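Long-range contact in molybdopterin converting factor, subunit 1 (Pyrococcus furiosus, PDB 1VJK), which is probably the small ubiquitin-like subunit of molybdopterin synthase, acting in the molybdopterin-forming step of molybdenum cofactor biosynthesis: residues 70-75 against 85-90. Sequence-based numbering, arbitrary orientation.
Sequences IAVNGR and DGDVVG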
ATOM      1  N   ILE A  70      -2.509  -0.715  -5.772  1.00 10.18           N
ATOM      2  CA  ILE A  70      -1.786  -1.653  -4.891  1.00 11.38           C
ATOM      3  C   ILE A  70      -2.092  -3.079  -5.276  1.00  9.29           C
ATOM      4  O   ILE A  70      -3.095  -3.351  -5.962  1.00 10.40           O
ATOM      5  CB  ILE A  70      -2.075  -1.416  -3.378  1.00 13.50           C
ATOM      6  CG1 ILE A  70      -3.528  -1.777  -3.008  1.00 13.78           C
ATOM      7  CG2 ILE A  70      -1.655   0.014  -2.935  1.00 13.24           C
ATOM      8  CD1 ILE A  70      -3.737  -3.277  -2.576  1.00 14.86           C
ATOM      9  N   ALA A  71      -1.214  -3.990  -4.902  1.00  9.22           N
ATOM     10  CA  ALA A  71      -1.458  -5.408  -5.090  1.00 10.22           C
ATOM     11  C   ALA A  71      -0.957  -6.128  -3.875  1.00  8.51           C
ATOM     12  O   ALA A  71       0.068  -5.755  -3.273  1.00  8.96           O
ATOM     13  CB  ALA A  71      -0.769  -5.940  -6.358  1.00 10.27           C
ATOM     14  N   VAL A  72      -1.682  -7.157  -3.469  1.00  8.81           N
ATOM     15  CA  VAL A  72      -1.287  -7.991  -2.345  1.00  8.84           C
ATOM     16  C   VAL A  72      -0.869  -9.354  -2.852  1.00  8.64           C
ATOM     17  O   VAL A  72      -1.697 -10.064  -3.459  1.00  9.25           O
ATOM     18  CB  VAL A  72      -2.422  -8.152  -1.323  1.00  7.82           C
ATOM     19  CG1 VAL A  72      -1.968  -9.084  -0.173  1.00 11.22           C
ATOM     20  CG2 VAL A  72      -2.858  -6.782  -0.780  1.00 11.46           C
ATOM     21  N   ASN A  73       0.389  -9.725  -2.620  1.00  8.07           N
ATOM     22  CA  ASN A  73       0.968 -10.955  -3.175  1.00  8.98           C
ATOM     23  C   ASN A  73       0.645 -11.105  -4.668  1.00  9.23           C
ATOM     24  O   ASN A  73       0.285 -12.197  -5.149  1.00 10.71           O
ATOM     25  CB  ASN A  73       0.487 -12.169  -2.374  1.00  9.40           C
ATOM     26  CG  ASN A  73       0.834 -12.053  -0.925  1.00  9.67           C
ATOM     27  OD1 ASN A  73       1.926 -11.579  -0.590  1.00 11.12           O
ATOM     28  ND2 ASN A  73      -0.070 -12.452  -0.058  1.00 10.56           N
ATOM     29  N   GLY A  74       0.783 -10.006  -5.398  1.00 10.30           N
ATOM     30  CA  GLY A  74       0.631 -10.025  -6.837  1.00 10.72           C
ATOM     31  C   GLY A  74      -0.792  -9.941  -7.330  1.00 12.20           C
ATOM     32  O   GLY A  74      -1.000 -10.114  -8.530  1.00 13.45           O
ATOM     33  N   ARG A  75      -1.761  -9.674  -6.448  1.00  9.64           N
ATOM     34  CA  ARG A  75      -3.176  -9.669  -6.842  1.00 11.17           C
ATOM     35  C   ARG A  75      -3.869  -8.360  -6.520  1.00  9.66           C
ATOM     36  O   ARG A  75      -3.624  -7.777  -5.458  1.00 10.60           O
ATOM     37  CB  ARG A  75      -3.927 -10.807  -6.143  1.00 15.12           C
ATOM     38  CG  ARG A  75      -3.434 -12.203  -6.443  1.00 21.76           C
ATOM     39  CD  ARG A  75      -3.981 -13.258  -5.474  1.00 28.39           C
ATOM     40  NE  ARG A  75      -5.431 -13.449  -5.632  1.00 34.94           N
ATOM     41  CZ  ARG A  75      -6.372 -12.963  -4.806  1.00 36.57           C
ATOM     42  NH1 ARG A  75      -6.046 -12.254  -3.732  1.00 34.84           N
ATOM     43  NH2 ARG A  75      -7.653 -13.197  -5.059  1.00 37.68           N
ATOM     44  N   ASP A  85      -0.171 -11.928   8.077  1.00  7.54           N
ATOM     45  CA  ASP A  85       1.217 -11.769   8.434  1.00  7.67           C
ATOM     46  C   ASP A  85       2.114 -12.288   7.284  1.00  8.42           C
ATOM     47  O   ASP A  85       1.908 -13.393   6.762  1.00  8.38           O
ATOM     48  CB  ASP A  85       1.437 -12.573   9.720  1.00 10.16           C
ATOM     49  CG  ASP A  85       2.645 -12.167  10.494  1.00 12.75           C
ATOM     50  OD1 ASP A  85       3.264 -11.100  10.269  1.00 12.92           O
ATOM     51  OD2 ASP A  85       3.057 -12.943  11.383  1.00 17.08           O
ATOM     52  N   GLY A  86       3.048 -11.463   6.841  1.00  7.14           N
ATOM     53  CA  GLY A  86       3.949 -11.827   5.774  1.00  7.39           C
ATOM     54  C   GLY A  86       3.488 -11.401   4.377  1.00  5.77           C
ATOM     55  O   GLY A  86       4.233 -11.558   3.419  1.00  7.62           O
ATOM     56  N   ASP A  87       2.292 -10.826   4.254  1.00  7.04           N
ATOM     57  CA  ASP A  87       1.836 -10.392   2.927  1.00  6.59           C
ATOM     58  C   ASP A  87       2.788  -9.358   2.349  1.00  7.21           C
ATOM     59  O   ASP A  87       3.360  -8.534   3.099  1.00  7.89           O
ATOM     60  CB  ASP A  87       0.464  -9.704   3.017  1.00  7.34           C
ATOM     61  CG  ASP A  87      -0.703 -10.656   3.032  1.00 10.21           C
ATOM     62  OD1 ASP A  87      -0.554 -11.870   2.702  1.00  9.80           O
ATOM     63  OD2 ASP A  87      -1.850 -10.254   3.349  1.00 11.98           O
ATOM     64  N   VAL A  88       2.930  -9.362   1.034  1.00  7.53           N
ATOM     65  CA  VAL A  88       3.753  -8.391   0.320  1.00  7.37           C
ATOM     66  C   VAL A  88       2.838  -7.472  -0.464  1.00  9.42           C
ATOM     67  O   VAL A  88       2.038  -7.925  -1.279  1.00  8.97           O
ATOM     68  CB  VAL A  88       4.742  -9.079  -0.644  1.00  8.40           C
ATOM     69  CG1 VAL A  88       5.568  -8.025  -1.378  1.00 11.74           C
ATOM     70  CG2 VAL A  88       5.686 -10.015   0.137  1.00  9.70           C
ATOM     71  N   VAL A  89       2.919  -6.172  -0.212  1.00  8.55           N
ATOM     72  CA  VAL A  89       2.022  -5.218  -0.839  1.00  6.49           C
ATOM     73  C   VAL A  89       2.795  -4.273  -1.727  1.00  7.89           C
ATOM     74  O   VAL A  89       3.660  -3.534  -1.234  1.00  8.93           O
ATOM     75  CB  VAL A  89       1.207  -4.442   0.226  1.00  7.03           C
ATOM     76  CG1 VAL A  89       0.213  -3.515  -0.441  1.00 12.00           C
ATOM     77  CG2 VAL A  89       0.464  -5.400   1.140  1.00 11.69           C
ATOM     78  N   GLY A  90       2.512  -4.273  -3.028  1.00  8.09           N
ATOM     79  CA  GLY A  90       3.144  -3.347  -3.945  1.00  9.02           C
ATOM     80  C   GLY A  90       2.334  -2.060  -4.006  1.00  9.67           C
ATOM     81  O   GLY A  90       1.096  -2.074  -3.919  1.00  9.19           O
TER
HETATM   82  O   HOH W   1       2.395  -7.857  -4.194  1.00 19.03           O
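Val88 O is gripped twice: Asn73 N reaches it at 2.8 Å, almost straight at the hydrogen (170°), and a water, 2.9 Å from Val88 O, donates a second bond while accepting one from Gly74 N. Asn73 then uses its side chain to carry on where the strand pairing stops. With CG anti to its own carbonyl carbon (chi1 -58°), the amide lies beside its own backbone N and reaches across to 85-90; OD1 takes the Val88 N-H at 2.9 Å, standing in for a backbone carbonyl, while ND2 gives a hydrogen to Asp87 OD1, also at 2.9 Å. The two flat groups are turned 74° apart, and ND2 meets the carboxylate from above its plane. Asp87 OD2 accepts from Lys84 N, and Val72 CG1 lies 3.7 Å from that same OD2. An alanine in place of Asp87 would probably leave Asn73 ND2 and Lys84 N without these acceptors and the amide freer to turn. Further along, Ala71 and Gly90 form a hydrogen-bonded antiparallel pair, and Val72 faces Val89 in the adjacent non-hydrogen-bonded one, Val72 CG2 and Val89 CG2 4.1 Å apart on the sheet face covered by helix 39-49, where Val72 touches Val39 and Val89 touches Leu42. A type I' turn from Val72 to Arg75 ends the edge strand 69-72, which here pairs antiparallel with strand 88-92, in the 2-1-4-3 mixed sheet of the ubiquitin-like beta-grasp fold of MoaD and ThiS.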